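Local coordinates for DUF5624 domain-containing protein (Legionella pneumophila subsp. pneumophila, PDB 4JX2), which is of unknown function but is probably secreted, combining a helical region with a small mixed beta-sheet, at residues A[149-154]-A[184-189]; A[111-116]-A[176-181]; A[79-84]-A[306-311]; A[87-92]-A[249-254]. All blocks are in the same frame, centred on the assembly; numbering follows the deposited sequence.

Contact 1. Residues A[149-154]-A[184-189]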
# COMPACT_ATOMS: atom_id res chain seq x y z
N GLN A 149 -23.98 12.76 -28.53
CA GLN A 149 -25.19 13.27 -29.16
C GLN A 149 -26.39 12.45 -28.70
O GLN A 149 -27.42 13.03 -28.35
CB GLN A 149 -25.05 13.29 -30.68
CG GLN A 149 -26.21 13.97 -31.41
CD GLN A 149 -25.90 14.16 -32.88
OE1 GLN A 149 -25.26 13.31 -33.53
NE2 GLN A 149 -26.33 15.30 -33.42
N ALA A 150 -26.24 11.12 -28.62
CA ALA A 150 -27.28 10.21 -28.11
C ALA A 150 -27.62 10.55 -26.65
O ALA A 150 -28.81 10.64 -26.33
CB ALA A 150 -26.82 8.76 -28.23
N VAL A 151 -26.59 10.81 -25.80
CA VAL A 151 -26.79 11.17 -24.39
C VAL A 151 -27.53 12.50 -24.27
O VAL A 151 -28.46 12.57 -23.47
CB VAL A 151 -25.48 11.19 -23.58
CG1 VAL A 151 -25.65 11.94 -22.24
CG2 VAL A 151 -24.99 9.76 -23.34
N LYS A 152 -27.13 13.53 -25.07
CA LYS A 152 -27.79 14.85 -25.07
C LYS A 152 -29.29 14.68 -25.28
O LYS A 152 -30.09 15.28 -24.55
CB LYS A 152 -27.21 15.79 -26.14
CG LYS A 152 -27.64 17.26 -25.95
CD LYS A 152 -27.16 18.19 -27.06
CE LYS A 152 -27.94 19.48 -27.13
NZ LYS A 152 -27.56 20.42 -26.06
N VAL A 153 -29.68 13.83 -26.26
CA VAL A 153 -31.07 13.61 -26.61
C VAL A 153 -31.81 12.92 -25.44
O VAL A 153 -32.85 13.43 -25.03
CB VAL A 153 -31.18 12.83 -27.95
CG1 VAL A 153 -32.63 12.46 -28.28
CG2 VAL A 153 -30.57 13.63 -29.09
N ILE A 154 -31.26 11.81 -24.89
CA ILE A 154 -31.91 11.06 -23.80
C ILE A 154 -32.05 11.94 -22.52
O ILE A 154 -33.09 11.86 -21.83
CB ILE A 154 -31.17 9.70 -23.55
CG1 ILE A 154 -32.14 8.62 -23.11
CG2 ILE A 154 -30.02 9.81 -22.57
CD1 ILE A 154 -32.74 7.83 -24.24
N TYR A 184 -25.46 21.29 -21.38
CA TYR A 184 -24.33 22.19 -21.63
C TYR A 184 -23.04 21.40 -21.96
O TYR A 184 -22.32 21.75 -22.91
CB TYR A 184 -24.08 23.09 -20.40
CG TYR A 184 -22.86 23.97 -20.53
CD1 TYR A 184 -22.88 25.11 -21.34
CD2 TYR A 184 -21.67 23.67 -19.87
CE1 TYR A 184 -21.76 25.92 -21.48
CE2 TYR A 184 -20.53 24.47 -20.00
CZ TYR A 184 -20.59 25.61 -20.80
OH TYR A 184 -19.48 26.40 -20.94
N ALA A 185 -22.75 20.35 -21.15
CA ALA A 185 -21.59 19.49 -21.29
C ALA A 185 -21.60 18.77 -22.63
O ALA A 185 -20.59 18.81 -23.34
CB ALA A 185 -21.55 18.49 -20.15
N CYS A 186 -22.74 18.16 -23.00
CA CYS A 186 -22.88 17.46 -24.29
C CYS A 186 -22.70 18.43 -25.45
O CYS A 186 -21.96 18.13 -26.39
CB CYS A 186 -24.22 16.73 -24.37
SG CYS A 186 -24.38 15.36 -23.20
N SER A 187 -23.35 19.59 -25.36
CA SER A 187 -23.29 20.63 -26.38
C SER A 187 -21.83 21.15 -26.56
O SER A 187 -21.35 21.25 -27.69
CB SER A 187 -24.23 21.77 -26.01
OG SER A 187 -24.28 22.76 -27.02
N MSE A 188 -21.14 21.43 -25.45
CA MSE A 188 -19.77 21.92 -25.46
C MSE A 188 -18.81 20.88 -26.07
O MSE A 188 -18.16 21.18 -27.07
CB MSE A 188 -19.35 22.30 -24.04
CG MSE A 188 -17.93 22.77 -23.94
SE MSE A 188 -17.58 23.42 -22.15
CE MSE A 188 -16.03 24.51 -22.53
N ALA A 189 -18.75 19.68 -25.48
CA ALA A 189 -17.88 18.57 -25.91
C ALA A 189 -18.19 18.11 -27.33
O ALA A 189 -17.27 17.85 -28.09
CB ALA A 189 -18.02 17.40 -24.95
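The apolar part of this contact is built around Cys186, which faces Val151 and Lys152 on the helix opposite. Its SG lies 3.8 Å from Val151 CG1. Its CB rests against the start of the lysine chain, 3.6 Å from Lys152 CB. The SG of Cys186 sits beside its own backbone N (chi1 -66°), which brings the sulfur up to the valine, while CB packs on the lysine chain. The axes of the two segments approach to 9.2 Å and run nearly antiparallel, at 153°.

The polar part lies at the far end of Lys152. The chain is extended up to its last torsion, where it bends (chi4 77°). NZ comes 3.6 Å from Ser187 CB, a packing contact. The charge is paired instead with Asp183, in a salt bridge one turn back on the same helix as Ser187. Ser187 OG is taken up by Pro427 O and Tyr219 OH.

The pair joins helix 136-155 to helix 175-197. Ile116 of helix 110-117 packs on Val151 and Cys186 together. Helices 223-247 and 205-213 pack on Ala185, Met188 and Ala189. Phe34 of the second subunit packs on Val151.

Contact 2. Residues A[111-116]-A[176-181]; sequences TEMTAI and TTIHNM
No ring or other flat group carries this contact, in which Met113 meets Ile178 and Ile116 meets Met181. All four side chains are flexible or branched aliphatic ones, so there is no face or edge to assign between the two segments. The side chains of Trp162 and Trp171 both touch Met113. Trp171 also touches Ile178.

Each of the two pairs matches a terminal methyl with a branch methyl. Met113 CE lies 4.3 Å from Ile178 CG2. Three residues further along both helices the roles are exchanged, and Ile116 CG2 lies 4.4 Å from Met181 CE. Both methionines are selenomethionine in this crystal. The backbones stay well apart, with 9.8 Å between Met113 CA and Ile178 CA, so long side chains have to bridge the gap. Met113 does so with a folded chain, bent at both chi2 (47°) and chi3 (50°). Met181 starts extended and turns at its last torsion (chi3 73°) to send CE back to Ile116.

Ile182, next along helix 175-197, touches both Met113 and Ile116. Helix 223-247 closes another part of the same core, with Thr230 against Ile116 and Met181. Glu112 is turned to the second subunit, where its OE2 bonds to Tyr28 and Thr30 of that chain.

The chemistry is wholly apolar and the contacts are light. Segments 111-116 and 176-181 thus meet through methyl groups alone, within a buried hydrophobic core and without direct polar pairing.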
# COMPACT_ATOMS: atom_id res chain seq x y z
N THR A 111 -22.99 5.53 -13.37
CA THR A 111 -22.64 5.34 -14.78
C THR A 111 -22.93 6.63 -15.52
O THR A 111 -22.04 7.14 -16.20
CB THR A 111 -23.40 4.13 -15.34
OG1 THR A 111 -23.00 2.98 -14.60
CG2 THR A 111 -23.15 3.90 -16.82
N GLU A 112 -24.15 7.18 -15.32
CA GLU A 112 -24.64 8.42 -15.94
C GLU A 112 -23.68 9.58 -15.71
O GLU A 112 -23.20 10.17 -16.68
CB GLU A 112 -26.05 8.77 -15.41
CG GLU A 112 -27.13 7.75 -15.73
CD GLU A 112 -27.35 6.61 -14.74
OE1 GLU A 112 -26.38 6.17 -14.10
OE2 GLU A 112 -28.50 6.12 -14.67
N MSE A 113 -23.36 9.85 -14.43
CA MSE A 113 -22.49 10.93 -14.00
C MSE A 113 -21.02 10.69 -14.38
O MSE A 113 -20.36 11.63 -14.82
CB MSE A 113 -22.63 11.10 -12.50
CG MSE A 113 -22.70 12.55 -12.03
SE MSE A 113 -23.89 13.80 -12.94
CE MSE A 113 -25.52 12.82 -12.95
N THR A 114 -20.51 9.45 -14.22
CA THR A 114 -19.12 9.10 -14.52
C THR A 114 -18.86 9.23 -16.03
O THR A 114 -17.80 9.73 -16.40
CB THR A 114 -18.78 7.69 -13.98
OG1 THR A 114 -18.97 7.72 -12.57
CG2 THR A 114 -17.37 7.25 -14.29
N ALA A 115 -19.83 8.83 -16.88
CA ALA A 115 -19.76 8.92 -18.33
C ALA A 115 -19.49 10.35 -18.78
O ALA A 115 -18.66 10.57 -19.67
CB ALA A 115 -21.05 8.39 -18.97
N ILE A 116 -20.15 11.33 -18.15
CA ILE A 116 -19.97 12.76 -18.46
C ILE A 116 -18.57 13.25 -17.94
O ILE A 116 -17.89 13.94 -18.69
CB ILE A 116 -21.16 13.63 -17.92
CG1 ILE A 116 -22.51 13.21 -18.57
CG2 ILE A 116 -20.90 15.16 -18.07
CD1 ILE A 116 -22.63 13.34 -20.15
N THR A 176 -32.81 20.69 -11.72
CA THR A 176 -32.87 21.57 -12.89
C THR A 176 -31.45 21.91 -13.35
O THR A 176 -31.15 21.74 -14.54
CB THR A 176 -33.76 22.81 -12.59
OG1 THR A 176 -35.13 22.42 -12.68
CG2 THR A 176 -33.53 23.98 -13.57
N THR A 177 -30.58 22.35 -12.41
CA THR A 177 -29.17 22.69 -12.63
C THR A 177 -28.41 21.49 -13.21
O THR A 177 -27.71 21.68 -14.20
CB THR A 177 -28.53 23.15 -11.32
OG1 THR A 177 -29.38 24.10 -10.68
CG2 THR A 177 -27.11 23.71 -11.51
N ILE A 178 -28.57 20.27 -12.61
CA ILE A 178 -27.94 19.03 -13.08
C ILE A 178 -28.32 18.77 -14.55
O ILE A 178 -27.43 18.47 -15.37
CB ILE A 178 -28.28 17.82 -12.17
CG1 ILE A 178 -27.72 18.04 -10.76
CG2 ILE A 178 -27.76 16.49 -12.78
CD1 ILE A 178 -28.16 17.04 -9.79
N HIS A 179 -29.62 18.92 -14.88
CA HIS A 179 -30.12 18.72 -16.24
C HIS A 179 -29.43 19.66 -17.24
O HIS A 179 -28.95 19.20 -18.28
CB HIS A 179 -31.64 18.91 -16.30
CG HIS A 179 -32.15 18.92 -17.71
ND1 HIS A 179 -32.36 20.11 -18.39
CD2 HIS A 179 -32.36 17.88 -18.55
CE1 HIS A 179 -32.73 19.75 -19.61
NE2 HIS A 179 -32.76 18.42 -19.74
N ASN A 180 -29.43 20.97 -16.93
CA ASN A 180 -28.84 22.01 -17.78
C ASN A 180 -27.35 21.81 -17.98
O ASN A 180 -26.83 22.08 -19.07
CB ASN A 180 -29.08 23.38 -17.19
CG ASN A 180 -30.52 23.81 -17.20
OD1 ASN A 180 -31.35 23.32 -17.98
ND2 ASN A 180 -30.83 24.74 -16.34
N MSE A 181 -26.68 21.32 -16.92
CA MSE A 181 -25.27 21.06 -16.93
C MSE A 181 -24.91 19.91 -17.89
O MSE A 181 -23.95 20.05 -18.66
CB MSE A 181 -24.77 20.78 -15.53
CG MSE A 181 -23.28 20.64 -15.49
SE MSE A 181 -22.73 19.27 -14.31
CE MSE A 181 -23.29 17.79 -15.42

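Contact 3. Residues A[79-84]-A[306-311]; sequences LILFIN and PSLGAQ
Leu308 holds CG anti to its backbone N (chi1 -172°), which sends both of its methyls out from the loop to Leu81 and Ile83. On the strand, Ile83 has CG1 beside its backbone N (chi1 -63°). CG2 and CD1 are then both presented to the leucine. Leu308 CD2 settles against both, 3.6 Å from Ile83 CG2 and 3.7 Å from Ile83 CD1. Its other methyl, CD1, meets Leu81 CD1 at 3.8 Å. The leucine crosses both strand side chains at a slant. Leu81 and Ile83 are alternate residues, so they point to the same side of the strand.

The loop holds Leu308 out by a type II beta turn from Ser307 to Ala310, closed by Ala310 N to Ser307 O at 3.2 Å. Gly309 takes the third position with a positive phi of 101°, as is usual in this turn. Tyr90 OH bonds to both Gly309 N and Ala310 O and ties the turn to the next strand.

Strand 79-84 is the middle strand of the mixed sheet, between 86-90 and 257-262. The loop lies over one side of it, between strand 296-298 and helix 315-339. Tyr321 of that helix packs on Ile83 alongside.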
# COMPACT_ATOMS: atom_id res chain seq x y z
N LEU A 79 -17.69 -6.08 12.01
CA LEU A 79 -16.70 -6.12 10.95
C LEU A 79 -17.17 -5.22 9.84
O LEU A 79 -18.23 -5.48 9.25
CB LEU A 79 -16.53 -7.56 10.44
CG LEU A 79 -15.35 -8.41 10.94
CD1 LEU A 79 -15.34 -9.77 10.23
CD2 LEU A 79 -14.00 -7.72 10.68
N ILE A 80 -16.44 -4.13 9.56
CA ILE A 80 -16.79 -3.18 8.49
C ILE A 80 -15.76 -3.41 7.39
O ILE A 80 -14.59 -3.11 7.58
CB ILE A 80 -16.88 -1.74 9.04
CG1 ILE A 80 -18.00 -1.68 10.12
CG2 ILE A 80 -17.14 -0.75 7.92
CD1 ILE A 80 -17.96 -0.59 11.02
N LEU A 81 -16.20 -4.08 6.28
CA LEU A 81 -15.33 -4.53 5.19
C LEU A 81 -15.59 -3.85 3.85
O LEU A 81 -16.60 -4.13 3.19
CB LEU A 81 -15.46 -6.06 4.97
CG LEU A 81 -15.42 -7.00 6.18
CD1 LEU A 81 -15.91 -8.35 5.79
CD2 LEU A 81 -14.03 -7.12 6.73
N PHE A 82 -14.63 -3.01 3.42
CA PHE A 82 -14.64 -2.35 2.12
C PHE A 82 -13.78 -3.20 1.23
O PHE A 82 -12.56 -3.09 1.27
CB PHE A 82 -14.12 -0.91 2.21
CG PHE A 82 -15.01 0.04 3.00
CD1 PHE A 82 -14.82 0.22 4.37
CD2 PHE A 82 -16.00 0.78 2.36
CE1 PHE A 82 -15.62 1.11 5.08
CE2 PHE A 82 -16.78 1.70 3.08
CZ PHE A 82 -16.59 1.84 4.44
N ILE A 83 -14.41 -4.16 0.54
CA ILE A 83 -13.69 -5.11 -0.29
C ILE A 83 -14.12 -4.95 -1.74
O ILE A 83 -15.29 -5.15 -2.07
CB ILE A 83 -13.86 -6.57 0.25
CG1 ILE A 83 -13.23 -6.67 1.67
CG2 ILE A 83 -13.23 -7.60 -0.74
CD1 ILE A 83 -13.41 -7.92 2.40
N ASN A 84 -13.13 -4.58 -2.59
CA ASN A 84 -13.25 -4.31 -4.03
C ASN A 84 -14.09 -3.05 -4.24
O ASN A 84 -13.54 -1.96 -4.08
CB ASN A 84 -13.79 -5.52 -4.80
CG ASN A 84 -12.76 -6.60 -5.00
OD1 ASN A 84 -11.59 -6.33 -5.29
ND2 ASN A 84 -13.19 -7.85 -4.89
N PRO A 306 -14.64 -16.96 0.03
CA PRO A 306 -15.82 -17.42 -0.73
C PRO A 306 -17.18 -17.03 -0.17
O PRO A 306 -18.04 -16.67 -0.96
CB PRO A 306 -15.68 -18.95 -0.74
CG PRO A 306 -14.23 -19.20 -0.49
CD PRO A 306 -13.77 -18.10 0.42
N SER A 307 -17.37 -17.07 1.18
CA SER A 307 -18.67 -16.72 1.77
C SER A 307 -18.85 -15.19 1.98
O SER A 307 -19.81 -14.77 2.63
CB SER A 307 -18.90 -17.48 3.07
OG SER A 307 -18.10 -16.99 4.13
N LEU A 308 -17.99 -14.36 1.38
CA LEU A 308 -18.12 -12.90 1.46
C LEU A 308 -19.34 -12.48 0.65
O LEU A 308 -19.45 -12.85 -0.52
CB LEU A 308 -16.85 -12.20 0.95
CG LEU A 308 -16.75 -10.68 1.15
CD1 LEU A 308 -16.61 -10.31 2.62
CD2 LEU A 308 -15.58 -10.14 0.39
N GLY A 309 -20.28 -11.79 1.30
CA GLY A 309 -21.50 -11.36 0.65
C GLY A 309 -22.70 -12.23 0.96
O GLY A 309 -23.83 -11.80 0.73
N ALA A 310 -22.46 -13.45 1.50
CA ALA A 310 -23.52 -14.37 1.92
C ALA A 310 -24.21 -13.83 3.18
O ALA A 310 -23.64 -12.98 3.88
CB ALA A 310 -22.94 -15.76 2.17
N GLN A 311 -25.43 -14.34 3.49
CA GLN A 311 -26.16 -13.91 4.67
C GLN A 311 -25.35 -14.26 5.93
O GLN A 311 -25.33 -13.49 6.90
CB GLN A 311 -27.57 -14.53 4.70
CG GLN A 311 -28.53 -13.92 5.74
CD GLN A 311 -28.48 -12.40 5.88
OE1 GLN A 311 -28.57 -11.65 4.90
NE2 GLN A 311 -28.36 -11.92 7.12

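Contact 4. Residues A[87-92]-A[249-254]; sequences LYIYNS and LKIDWP
Ile89 puts its CD1 against two side chains at once, Leu249 and Ile251. The methyl lies 3.9 Å from Leu249 CD1 and 3.9 Å from Ile251 CD1. Both meetings are tip to tip. Ile89 carries CG1 beside its backbone N (chi1 -55°) and then runs on extended (chi2 170°), so that CD1 is its outermost atom. Leu249 and Ile251 have similar first two torsions and also reach out with their CD1 atoms. They are alternate residues of an extended loop, with the exposed Lys250 between them.

Ile251 has a second task within its own segment. Its CG2 sits over the centre of the Trp253 ring, 3.6 Å above the plane. Its CD1, on the other branch, faces the strand. Gln78 holds the loop backbone by its amide, bonding to Lys250 O and Asp252 N.

Ile246, near the end of helix 223-247, packs on Ile89, Ile251 and Trp253. Leu98 of strand 96-101 touches Leu249. Strand 86-90 and the loop between helix 223-247 and strand 257-262 are therefore joined here by methyl packing alone. The contact is small and apolar, and the polar bonds that fix the loop are made to other residues.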
# COMPACT_ATOMS: atom_id res chain seq x y z
N LEU A 87 -19.19 -2.42 0.29
CA LEU A 87 -19.10 -2.36 1.74
C LEU A 87 -19.93 -3.50 2.32
O LEU A 87 -21.12 -3.61 1.99
CB LEU A 87 -19.56 -1.02 2.34
CG LEU A 87 -19.66 -1.03 3.89
CD1 LEU A 87 -18.33 -1.38 4.55
CD2 LEU A 87 -20.14 0.27 4.42
N TYR A 88 -19.32 -4.33 3.19
CA TYR A 88 -20.01 -5.39 3.92
C TYR A 88 -19.88 -5.15 5.42
O TYR A 88 -18.78 -4.90 5.91
CB TYR A 88 -19.48 -6.79 3.59
CG TYR A 88 -19.29 -7.09 2.13
CD1 TYR A 88 -18.11 -6.76 1.48
CD2 TYR A 88 -20.25 -7.81 1.42
CE1 TYR A 88 -17.90 -7.08 0.14
CE2 TYR A 88 -20.06 -8.14 0.07
CZ TYR A 88 -18.88 -7.77 -0.56
OH TYR A 88 -18.69 -8.06 -1.89
N ILE A 89 -21.00 -5.25 6.14
CA ILE A 89 -21.00 -5.18 7.60
C ILE A 89 -21.55 -6.51 8.10
O ILE A 89 -22.64 -6.93 7.69
CB ILE A 89 -21.74 -3.95 8.22
CG1 ILE A 89 -21.19 -2.61 7.65
CG2 ILE A 89 -21.65 -3.99 9.77
CD1 ILE A 89 -21.98 -1.33 8.00
N TYR A 90 -20.76 -7.17 8.97
CA TYR A 90 -21.07 -8.44 9.64
C TYR A 90 -20.99 -8.27 11.16
O TYR A 90 -20.07 -7.63 11.67
CB TYR A 90 -20.12 -9.56 9.19
CG TYR A 90 -20.42 -10.11 7.81
CD1 TYR A 90 -21.38 -11.11 7.63
CD2 TYR A 90 -19.74 -9.65 6.69
CE1 TYR A 90 -21.67 -11.62 6.37
CE2 TYR A 90 -20.04 -10.13 5.41
CZ TYR A 90 -21.01 -11.12 5.26
OH TYR A 90 -21.30 -11.62 4.02
N ASN A 91 -21.95 -8.85 11.88
CA ASN A 91 -21.95 -8.78 13.34
C ASN A 91 -21.12 -9.96 13.91
O ASN A 91 -20.60 -10.77 13.14
CB ASN A 91 -23.39 -8.72 13.90
CG ASN A 91 -24.30 -9.94 13.69
OD1 ASN A 91 -23.87 -11.05 13.35
ND2 ASN A 91 -25.59 -9.76 13.96
N SER A 92 -21.01 -10.04 15.26
CA SER A 92 -20.29 -11.08 16.01
C SER A 92 -20.82 -12.46 15.70
O SER A 92 -20.07 -13.42 15.73
CB SER A 92 -20.39 -10.85 17.52
OG SER A 92 -20.16 -9.48 17.84
N LEU A 249 -28.81 1.00 11.18
CA LEU A 249 -28.10 -0.04 11.93
C LEU A 249 -27.62 0.44 13.28
O LEU A 249 -27.27 1.60 13.44
CB LEU A 249 -26.85 -0.54 11.16
CG LEU A 249 -27.05 -1.15 9.78
CD1 LEU A 249 -25.74 -1.41 9.15
CD2 LEU A 249 -27.82 -2.43 9.86
N LYS A 250 -27.53 -0.49 14.23
CA LYS A 250 -27.00 -0.19 15.56
C LYS A 250 -25.51 -0.54 15.55
O LYS A 250 -25.17 -1.71 15.76
CB LYS A 250 -27.78 -0.98 16.64
N ILE A 251 -24.63 0.44 15.25
CA ILE A 251 -23.19 0.16 15.24
C ILE A 251 -22.52 0.73 16.49
O ILE A 251 -22.69 1.91 16.81
CB ILE A 251 -22.47 0.63 13.93
CG1 ILE A 251 -23.03 -0.17 12.72
CG2 ILE A 251 -20.92 0.47 14.05
CD1 ILE A 251 -22.73 0.34 11.44
N ASP A 252 -21.76 -0.13 17.18
CA ASP A 252 -20.98 0.26 18.36
C ASP A 252 -19.61 0.67 17.84
O ASP A 252 -18.67 -0.14 17.83
CB ASP A 252 -20.91 -0.90 19.38
CG ASP A 252 -20.23 -0.56 20.69
OD1 ASP A 252 -20.25 0.64 21.09
OD2 ASP A 252 -19.73 -1.50 21.35
N TRP A 253 -19.52 1.92 17.35
CA TRP A 253 -18.35 2.50 16.70
C TRP A 253 -17.04 2.37 17.51
O TRP A 253 -16.06 1.98 16.89
CB TRP A 253 -18.58 3.95 16.29
CG TRP A 253 -19.55 4.07 15.14
CD1 TRP A 253 -20.85 4.47 15.21
CD2 TRP A 253 -19.31 3.69 13.78
NE1 TRP A 253 -21.42 4.42 13.96
CE2 TRP A 253 -20.49 3.98 13.05
CE3 TRP A 253 -18.18 3.22 13.07
CZ2 TRP A 253 -20.59 3.76 11.67
CZ3 TRP A 253 -18.28 3.03 11.70
CH2 TRP A 253 -19.48 3.27 11.02
N PRO A 254 -16.96 2.62 18.84
CA PRO A 254 -15.64 2.47 19.51
C PRO A 254 -15.03 1.06 19.40
O PRO A 254 -13.81 0.93 19.54
CB PRO A 254 -15.95 2.80 20.97
CG PRO A 254 -17.18 3.60 20.92
CD PRO A 254 -17.98 3.08 19.80

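In the fold
From the N terminus, strand 79-84 opens contact 3 and strand 86-90 opens contact 4. Segment 111-116 then opens contact 2, and 149-154 opens contact 1. Segment 176-181 closes contact 2 and 184-189 closes contact 1, so these two loops cross. Segment 249-254 closes contact 4, and 306-311 closes contact 3 around all the others. Contacts 1 and 2 share helix 175-197, meet at Ile116, and tie three helices together beside the second subunit. Contacts 3 and 4 bind loops to neighbouring strands of the sheet. The centres of contacts 1 and 4 lie about 42 Å apart, on opposite sides of the chain's centre.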